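Local coordinates for Thiol:disulfide interchange protein (Klebsiella pneumoniae, PDB 6DXN) that probably acts as a thiol-disulfide oxidoreductase of the DsbA type, exchanging disulfides with proteins in the periplasm, at residues 44-49 with 57-62; 50-55 with 183-188. All blocks are in the same frame, centred on the assembly; numbering follows the deposited sequence. Where two conformers were deposited one is given.

Helix 45-52 serves both contacts, so the two illustrate how one short helix can make a salt bridge near its start and mainly methyl packing near its end, about two turns apart. Contact 1 is buried, its centre about 7 Å from the centre of the chain; contact 2 lies near the surface, about 15 Å from it. The two contact centres are about 9 Å apart. The contacts touch: I49 CD1 lies 4.1 Å from V184 CG2, and the L53 CD1 methyl packs 3.6 Å from the backbone L59 N. In contact 1 the K61 side chain lies near, without touching, the predicted redox-active pair C33 and C36, whose disulfide is absent here.

Contact 1 of 2, residues 44-49 with 57-62; sequences NVDTAI and MKLEKY
D46, in the first turn of helix 45-52, meets K61 and L59 with different parts of one carboxylate. Its CB already points at residues 57-62, and with CG anti to its own carbonyl carbon (chi1 -73°) the carboxylate is carried on to K61. K61 arrives from the opposite direction, and its NZ donates to the syn lone pair of D46 OD2 in a short salt bridge of 2.6 Å. The lysine chain bends at chi3 (67°), and CE passes 3.4 Å from the same D46 OD2. Meanwhile L59 crosses the aspartate at about a right angle, setting its CD2 over the flat of the carboxylate, 3.7 Å from D46 OD1 and 3.9 Å from D46 CG, so the methyl covers one face of the buried group while K61 grips OD2.

The setting is the beta-alpha-beta portion of the thioredoxin fold, in which strands 25-29 and 60-63 run parallel and helices 34-41 and 45-52 lie between them in sequence. K61 NZ has a second salt bridge to E91, and the lysine also makes a cation-pi contact with F29. D46 OD1 comes close to E27 OE1, a proximity of like charges that the nearby ammonium probably eases.

One turn further on, I49 faces the strand segment with hydrocarbon alone. Its CG2 stays 4.7 Å from L59 CD1, and L25 of the adjacent strand touches the side chains of both I49 and L59, while F155 of strand 154-157 packs on I49 and D46 alike.

Contact 2 of 2, residues 50-55 with 183-188; sequences RKRLPD and LVLFLL
In the thioredoxin fold of this DsbA protein, the C-terminal helix 173-188 lies beside helix 45-52, the second of the two helices between strands 25-29 and 60-63, and here R52 and L53, near the C-terminal end of helix 45-52, meet L185 and L188. L185 meets R52 with both methyls. Its CD2 approaches the backbone, 3.8 Å from R52 O, whereas its CD1 rests in the crook of the arginine side chain, 3.9 Å from both R52 CB and R52 NH2. That crook comes from successive bends at chi2 (-76°) and chi3 (-66°), which fold the arginine round the leucine methyl instead of extending it into solvent. The far end is held as well: R52 NH2 is hydrogen-bonded to N182 OD1, one residue before L183 in the same helix, so the same guanidinium serves as polar anchor and as packing surface.

L53 adds a purely apolar pair. The two leucines L53 and L188 cross at about a right angle and touch by single methyls, L53 CD2 and L188 CD1, at 4.0 Å. Beyond them L188 reaches V157 of the central sheet. Leucine methyls and a folded arginine here join the end region of helix 45-52 to helix 173-188, two helices on the same face of the thioredoxin-fold sheet.

Contact 1 of 2, residues 44-49 with 57-62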
ATOM      1  N   ASN A  44     -10.113   7.534   2.257  1.00 20.99           N
ATOM      2  CA  ASN A  44      -9.328   8.182   1.223  1.00 20.66           C
ATOM      3  C   ASN A  44      -8.080   8.814   1.852  1.00 18.85           C
ATOM      4  O   ASN A  44      -7.732   9.970   1.593  1.00 16.35           O
ATOM      5  CB  ASN A  44     -10.188   9.135   0.386  1.00 21.53           C
ATOM      6  CG  ASN A  44     -11.090   8.373  -0.559  1.00 23.83           C
ATOM      7  OD1 ASN A  44     -10.640   7.441  -1.229  1.00 26.31           O
ATOM      8  ND2 ASN A  44     -12.353   8.759  -0.629  1.00 23.38           N
ATOM      9  N   VAL A  45      -7.419   8.020   2.699  1.00 17.20           N
ATOM     10  CA  VAL A  45      -6.168   8.410   3.301  1.00 17.39           C
ATOM     11  C   VAL A  45      -5.114   8.474   2.188  1.00 15.17           C
ATOM     12  O   VAL A  45      -4.231   9.324   2.211  1.00 14.33           O
ATOM     13  CB  VAL A  45      -5.729   7.406   4.385  1.00 17.72           C
ATOM     14  CG1 VAL A  45      -4.306   7.652   4.846  1.00 17.27           C
ATOM     15  CG2 VAL A  45      -6.685   7.379   5.561  1.00 19.22           C
ATOM     16  N   ASP A  46      -5.238   7.567   1.210  1.00 15.08           N
ATOM     17  CA  ASP A  46      -4.240   7.444   0.126  1.00 15.10           C
ATOM     18  C   ASP A  46      -4.247   8.674  -0.793  1.00 15.31           C
ATOM     19  O   ASP A  46      -3.187   9.168  -1.137  1.00 14.43           O
ATOM     20  CB  ASP A  46      -4.448   6.169  -0.690  1.00 14.62           C
ATOM     21  CG  ASP A  46      -4.041   4.883   0.011  1.00 14.67           C
ATOM     22  OD1 ASP A  46      -3.476   4.952   1.123  1.00 15.65           O
ATOM     23  OD2 ASP A  46      -4.273   3.827  -0.574  1.00 14.87           O
ATOM     24  N   THR A  47      -5.430   9.136  -1.219  1.00 16.81           N
ATOM     25  CA  THR A  47      -5.495  10.337  -2.101  1.00 17.60           C
ATOM     26  C   THR A  47      -5.009  11.574  -1.328  1.00 17.77           C
ATOM     27  O   THR A  47      -4.259  12.413  -1.861  1.00 16.75           O
ATOM     28  CB  THR A  47      -6.905  10.537  -2.673  1.00 19.88           C
ATOM     29  OG1 THR A  47      -7.215   9.402  -3.482  1.00 21.41           O
ATOM     30  CG2 THR A  47      -7.045  11.785  -3.519  1.00 18.95           C
ATOM     31  N   ALA A  48      -5.429  11.675  -0.064  1.00 15.70           N
ATOM     32  CA  ALA A  48      -5.055  12.812   0.793  1.00 15.70           C
ATOM     33  C   ALA A  48      -3.526  12.962   0.826  1.00 15.86           C
ATOM     34  O   ALA A  48      -2.972  14.047   0.566  1.00 16.47           O
ATOM     35  CB  ALA A  48      -5.637  12.617   2.174  1.00 15.67           C
ATOM     36  N   ILE A  49      -2.843  11.860   1.133  1.00 16.04           N
ATOM     37  CA  ILE A  49      -1.383  11.824   1.193  1.00 16.67           C
ATOM     38  C   ILE A  49      -0.774  12.228  -0.163  1.00 16.56           C
ATOM     39  O   ILE A  49       0.121  13.090  -0.205  1.00 17.16           O
ATOM     40  CB  ILE A  49      -0.906  10.429   1.657  1.00 16.02           C
ATOM     41  CG1 ILE A  49      -1.329  10.149   3.102  1.00 15.89           C
ATOM     42  CG2 ILE A  49       0.604  10.275   1.487  1.00 16.45           C
ATOM     43  CD1 ILE A  49      -1.091   8.726   3.558  1.00 15.83           C
HETATM   44  N   MSE A  57       8.206  12.007  -5.797  0.50 31.93           N
HETATM   45  CA  MSE A  57       7.952  11.109  -4.687  0.50 31.45           C
HETATM   46  C   MSE A  57       6.522  10.663  -4.671  0.50 29.87           C
HETATM   47  O   MSE A  57       5.602  11.482  -4.704  0.50 29.43           O
HETATM   48  CB  MSE A  57       8.274  11.850  -3.408  0.50 32.11           C
HETATM   49  CG  MSE A  57       7.086  11.834  -2.477  0.50 31.65           C
HETATM   50 SE   MSE A  57       7.846  11.965  -0.682  0.50 32.62          SE
HETATM   51  CE  MSE A  57       7.676  10.065  -0.234  0.50 29.67           C
ATOM     52  N   LYS A  58       6.334   9.341  -4.606  1.00 29.04           N
ATOM     53  CA  LYS A  58       5.008   8.748  -4.601  1.00 28.23           C
ATOM     54  C   LYS A  58       4.799   7.940  -3.324  1.00 23.69           C
ATOM     55  O   LYS A  58       5.741   7.625  -2.587  1.00 20.37           O
ATOM     56  CB  LYS A  58       4.807   7.736  -5.737  1.00 31.12           C
ATOM     57  CG  LYS A  58       5.255   8.159  -7.128  1.00 34.79           C
ATOM     58  CD  LYS A  58       4.672   7.278  -8.229  1.00 35.94           C
ATOM     59  CE  LYS A  58       4.700   5.790  -7.928  1.00 36.31           C
ATOM     60  NZ  LYS A  58       6.062   5.291  -7.620  1.00 37.56           N
ATOM     61  N   LEU A  59       3.528   7.626  -3.082  1.00 22.70           N
ATOM     62  CA  LEU A  59       3.145   6.725  -2.048  1.00 21.22           C
ATOM     63  C   LEU A  59       3.325   5.332  -2.652  1.00 20.17           C
ATOM     64  O   LEU A  59       2.639   4.996  -3.621  1.00 18.39           O
ATOM     65  CB  LEU A  59       1.683   6.974  -1.660  1.00 22.63           C
ATOM     66  CG  LEU A  59       1.046   5.909  -0.763  1.00 22.69           C
ATOM     67  CD1 LEU A  59       1.759   5.824   0.579  1.00 23.21           C
ATOM     68  CD2 LEU A  59      -0.437   6.183  -0.562  1.00 24.11           C
ATOM     69  N   GLU A  60       4.293   4.568  -2.142  1.00 20.22           N
ATOM     70  CA  GLU A  60       4.481   3.211  -2.648  1.00 21.44           C
ATOM     71  C   GLU A  60       3.597   2.268  -1.829  1.00 19.27           C
ATOM     72  O   GLU A  60       3.544   2.338  -0.609  1.00 18.31           O
ATOM     73  CB  GLU A  60       5.956   2.809  -2.635  1.00 24.20           C
ATOM     74  CG  GLU A  60       6.758   3.486  -3.736  1.00 27.20           C
ATOM     75  CD  GLU A  60       8.165   2.946  -3.929  1.00 28.64           C
ATOM     76  OE1 GLU A  60       8.673   2.279  -3.011  1.00 34.00           O
ATOM     77  OE2 GLU A  60       8.742   3.176  -5.013  1.00 31.51           O
ATOM     78  N   LYS A  61       2.860   1.415  -2.534  1.00 17.34           N
ATOM     79  CA  LYS A  61       2.001   0.471  -1.862  1.00 16.34           C
ATOM     80  C   LYS A  61       2.572  -0.925  -2.092  1.00 15.15           C
ATOM     81  O   LYS A  61       2.719  -1.370  -3.228  1.00 16.68           O
ATOM     82  CB  LYS A  61       0.549   0.639  -2.318  1.00 15.76           C
ATOM     83  CG  LYS A  61      -0.071   1.968  -1.921  1.00 15.82           C
ATOM     84  CD  LYS A  61      -1.569   2.021  -1.994  1.00 15.18           C
ATOM     85  CE  LYS A  61      -2.235   1.123  -0.971  1.00 14.97           C
ATOM     86  NZ  LYS A  61      -3.703   1.304  -0.976  1.00 15.39           N
ATOM     87  N   TYR A  62       2.923  -1.578  -0.986  1.00 15.20           N
ATOM     88  CA  TYR A  62       3.491  -2.914  -0.987  1.00 15.80           C
ATOM     89  C   TYR A  62       2.458  -3.891  -0.418  1.00 15.32           C
ATOM     90  O   TYR A  62       2.010  -3.745   0.714  1.00 15.60           O
ATOM     91  CB  TYR A  62       4.813  -2.880  -0.221  1.00 15.77           C
ATOM     92  CG  TYR A  62       5.985  -2.313  -0.982  1.00 16.43           C
ATOM     93  CD1 TYR A  62       5.825  -1.505  -2.100  1.00 16.93           C
ATOM     94  CD2 TYR A  62       7.270  -2.471  -0.494  1.00 16.04           C
ATOM     95  CE1 TYR A  62       6.916  -0.975  -2.777  1.00 17.27           C
ATOM     96  CE2 TYR A  62       8.364  -1.943  -1.154  1.00 17.13           C
ATOM     97  CZ  TYR A  62       8.191  -1.185  -2.293  1.00 17.73           C
ATOM     98  OH  TYR A  62       9.293  -0.668  -2.922  1.00 19.59           O
TER

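Contact 2 of 2, residues 50-55 with 183-188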
ATOM      1  N   ARG A  50      -1.258  11.631  -1.265  1.00 16.52           N
ATOM      2  CA  ARG A  50      -0.674  11.882  -2.623  1.00 17.96           C
ATOM      3  C   ARG A  50      -0.825  13.344  -3.044  1.00 20.10           C
ATOM      4  O   ARG A  50       0.081  13.926  -3.640  1.00 20.10           O
ATOM      5  CB  ARG A  50      -1.349  11.055  -3.716  1.00 18.18           C
ATOM      6  CG  ARG A  50      -1.052   9.567  -3.653  1.00 20.61           C
ATOM      7  CD  ARG A  50      -1.587   8.907  -4.907  1.00 21.18           C
ATOM      8  NE  ARG A  50      -1.536   7.473  -4.796  1.00 23.12           N
ATOM      9  CZ  ARG A  50      -2.551   6.710  -4.404  1.00 23.77           C
ATOM     10  NH1 ARG A  50      -3.723   7.250  -4.111  1.00 23.85           N
ATOM     11  NH2 ARG A  50      -2.384   5.410  -4.305  1.00 22.64           N
ATOM     12  N   LYS A  51      -1.998  13.898  -2.743  1.00 19.04           N
ATOM     13  CA  LYS A  51      -2.358  15.268  -3.064  1.00 21.70           C
ATOM     14  C   LYS A  51      -1.353  16.256  -2.451  1.00 22.34           C
ATOM     15  O   LYS A  51      -1.184  17.359  -2.970  1.00 19.94           O
ATOM     16  CB  LYS A  51      -3.769  15.512  -2.523  1.00 22.56           C
ATOM     17  CG  LYS A  51      -4.386  16.876  -2.797  1.00 25.52           C
ATOM     18  CD  LYS A  51      -5.812  16.969  -2.277  1.00 27.95           C
ATOM     19  CE  LYS A  51      -6.703  15.882  -2.839  1.00 29.03           C
ATOM     20  NZ  LYS A  51      -8.099  16.008  -2.361  1.00 31.71           N
ATOM     21  N   ARG A  52      -0.667  15.826  -1.382  1.00 23.49           N
ATOM     22  CA  ARG A  52       0.255  16.703  -0.614  1.00 23.57           C
ATOM     23  C   ARG A  52       1.738  16.393  -0.858  1.00 22.28           C
ATOM     24  O   ARG A  52       2.599  17.122  -0.347  1.00 19.37           O
ATOM     25  CB  ARG A  52      -0.019  16.514   0.881  1.00 26.27           C
ATOM     26  CG  ARG A  52      -1.460  16.769   1.292  1.00 27.84           C
ATOM     27  CD  ARG A  52      -1.832  18.237   1.350  1.00 29.96           C
ATOM     28  NE  ARG A  52      -1.107  18.926   2.411  1.00 32.23           N
ATOM     29  CZ  ARG A  52      -1.418  18.848   3.700  1.00 32.65           C
ATOM     30  NH1 ARG A  52      -2.410  18.070   4.098  1.00 36.34           N
ATOM     31  NH2 ARG A  52      -0.732  19.543   4.590  1.00 34.80           N
ATOM     32  N   LEU A  53       2.046  15.325  -1.609  1.00 21.31           N
ATOM     33  CA  LEU A  53       3.446  14.931  -1.842  1.00 22.69           C
ATOM     34  C   LEU A  53       4.072  15.781  -2.950  1.00 25.28           C
ATOM     35  O   LEU A  53       3.363  16.393  -3.751  1.00 24.18           O
ATOM     36  CB  LEU A  53       3.525  13.457  -2.262  1.00 22.50           C
ATOM     37  CG  LEU A  53       3.056  12.397  -1.263  1.00 20.83           C
ATOM     38  CD1 LEU A  53       3.133  11.016  -1.891  1.00 21.49           C
ATOM     39  CD2 LEU A  53       3.870  12.429   0.019  1.00 21.24           C
ATOM     40  N   PRO A  54       5.422  15.868  -3.011  1.00 28.07           N
ATOM     41  CA  PRO A  54       6.111  16.525  -4.124  1.00 29.26           C
ATOM     42  C   PRO A  54       6.134  15.594  -5.351  1.00 32.00           C
ATOM     43  O   PRO A  54       5.921  14.392  -5.219  1.00 33.75           O
ATOM     44  CB  PRO A  54       7.531  16.794  -3.596  1.00 29.16           C
ATOM     45  CG  PRO A  54       7.456  16.503  -2.105  1.00 29.27           C
ATOM     46  CD  PRO A  54       6.362  15.466  -1.957  1.00 28.40           C
ATOM     47  N   ASP A  55       6.444  16.160  -6.524  1.00 33.14           N
ATOM     48  CA  ASP A  55       6.438  15.444  -7.815  1.00 35.06           C
ATOM     49  C   ASP A  55       7.429  14.275  -7.873  1.00 34.07           C
ATOM     50  O   ASP A  55       7.132  13.269  -8.525  1.00 34.30           O
ATOM     51  CB  ASP A  55       6.717  16.403  -8.975  1.00 36.36           C
ATOM     52  CG  ASP A  55       5.569  17.356  -9.252  1.00 38.71           C
ATOM     53  OD1 ASP A  55       4.535  17.249  -8.550  1.00 39.08           O
ATOM     54  OD2 ASP A  55       5.705  18.180 -10.179  1.00 37.89           O
ATOM     55  N   LEU A 183       0.844  14.425   9.164  1.00 15.67           N
ATOM     56  CA  LEU A 183       1.834  13.632   9.915  1.00 16.45           C
ATOM     57  C   LEU A 183       2.888  13.061   8.956  1.00 17.57           C
ATOM     58  O   LEU A 183       4.088  13.116   9.254  1.00 19.91           O
ATOM     59  CB  LEU A 183       1.139  12.505  10.688  1.00 16.37           C
ATOM     60  CG  LEU A 183       2.069  11.497  11.367  1.00 16.67           C
ATOM     61  CD1 LEU A 183       3.019  12.178  12.338  1.00 17.47           C
ATOM     62  CD2 LEU A 183       1.276  10.424  12.087  1.00 16.41           C
ATOM     63  N   VAL A 184       2.443  12.499   7.824  1.00 17.31           N
ATOM     64  CA  VAL A 184       3.386  11.950   6.839  1.00 19.14           C
ATOM     65  C   VAL A 184       4.403  13.039   6.464  1.00 19.68           C
ATOM     66  O   VAL A 184       5.616  12.810   6.492  1.00 18.68           O
ATOM     67  CB  VAL A 184       2.671  11.375   5.596  1.00 19.38           C
ATOM     68  CG1 VAL A 184       3.590  11.283   4.380  1.00 21.30           C
ATOM     69  CG2 VAL A 184       2.061  10.016   5.881  1.00 19.73           C
ATOM     70  N   LEU A 185       3.899  14.232   6.131  1.00 19.88           N
ATOM     71  CA  LEU A 185       4.779  15.328   5.719  1.00 20.00           C
ATOM     72  C   LEU A 185       5.752  15.692   6.847  1.00 18.86           C
ATOM     73  O   LEU A 185       6.936  15.894   6.589  1.00 18.80           O
ATOM     74  CB  LEU A 185       3.933  16.533   5.300  1.00 20.98           C
ATOM     75  CG  LEU A 185       3.286  16.428   3.922  1.00 22.57           C
ATOM     76  CD1 LEU A 185       2.517  17.699   3.600  1.00 24.04           C
ATOM     77  CD2 LEU A 185       4.331  16.158   2.853  1.00 23.54           C
ATOM     78  N   PHE A 186       5.229  15.765   8.075  1.00 18.89           N
ATOM     79  CA  PHE A 186       6.005  16.078   9.278  1.00 18.92           C
ATOM     80  C   PHE A 186       7.168  15.089   9.418  1.00 19.68           C
ATOM     81  O   PHE A 186       8.245  15.447   9.887  1.00 18.00           O
ATOM     82  CB  PHE A 186       5.115  16.037  10.526  1.00 17.85           C
ATOM     83  CG  PHE A 186       5.845  16.168  11.842  1.00 19.17           C
ATOM     84  CD1 PHE A 186       6.388  15.056  12.467  1.00 19.02           C
ATOM     85  CD2 PHE A 186       5.986  17.402  12.460  1.00 20.32           C
ATOM     86  CE1 PHE A 186       7.065  15.175  13.671  1.00 20.05           C
ATOM     87  CE2 PHE A 186       6.650  17.519  13.672  1.00 19.89           C
ATOM     88  CZ  PHE A 186       7.191  16.407  14.274  1.00 20.84           C
ATOM     89  N   LEU A 187       6.950  13.848   8.971  1.00 20.50           N
ATOM     90  CA  LEU A 187       7.984  12.827   9.084  1.00 20.77           C
ATOM     91  C   LEU A 187       8.984  12.920   7.925  1.00 22.58           C
ATOM     92  O   LEU A 187      10.164  12.674   8.133  1.00 22.78           O
ATOM     93  CB  LEU A 187       7.332  11.445   9.165  1.00 21.60           C
ATOM     94  CG  LEU A 187       6.626  11.147  10.488  1.00 21.50           C
ATOM     95  CD1 LEU A 187       5.950   9.787  10.449  1.00 21.99           C
ATOM     96  CD2 LEU A 187       7.601  11.229  11.658  1.00 22.01           C
ATOM     97  N   LEU A 188       8.509  13.262   6.721  1.00 23.99           N
ATOM     98  CA  LEU A 188       9.397  13.374   5.555  1.00 24.65           C
ATOM     99  C   LEU A 188      10.361  14.553   5.734  1.00 26.75           C
ATOM    100  O   LEU A 188      11.490  14.501   5.242  1.00 24.43           O
ATOM    101  CB  LEU A 188       8.563  13.561   4.284  1.00 24.89           C
ATOM    102  CG  LEU A 188       7.854  12.312   3.764  1.00 24.36           C
ATOM    103  CD1 LEU A 188       6.836  12.679   2.698  1.00 23.75           C
ATOM    104  CD2 LEU A 188       8.860  11.302   3.224  1.00 23.15           C
TER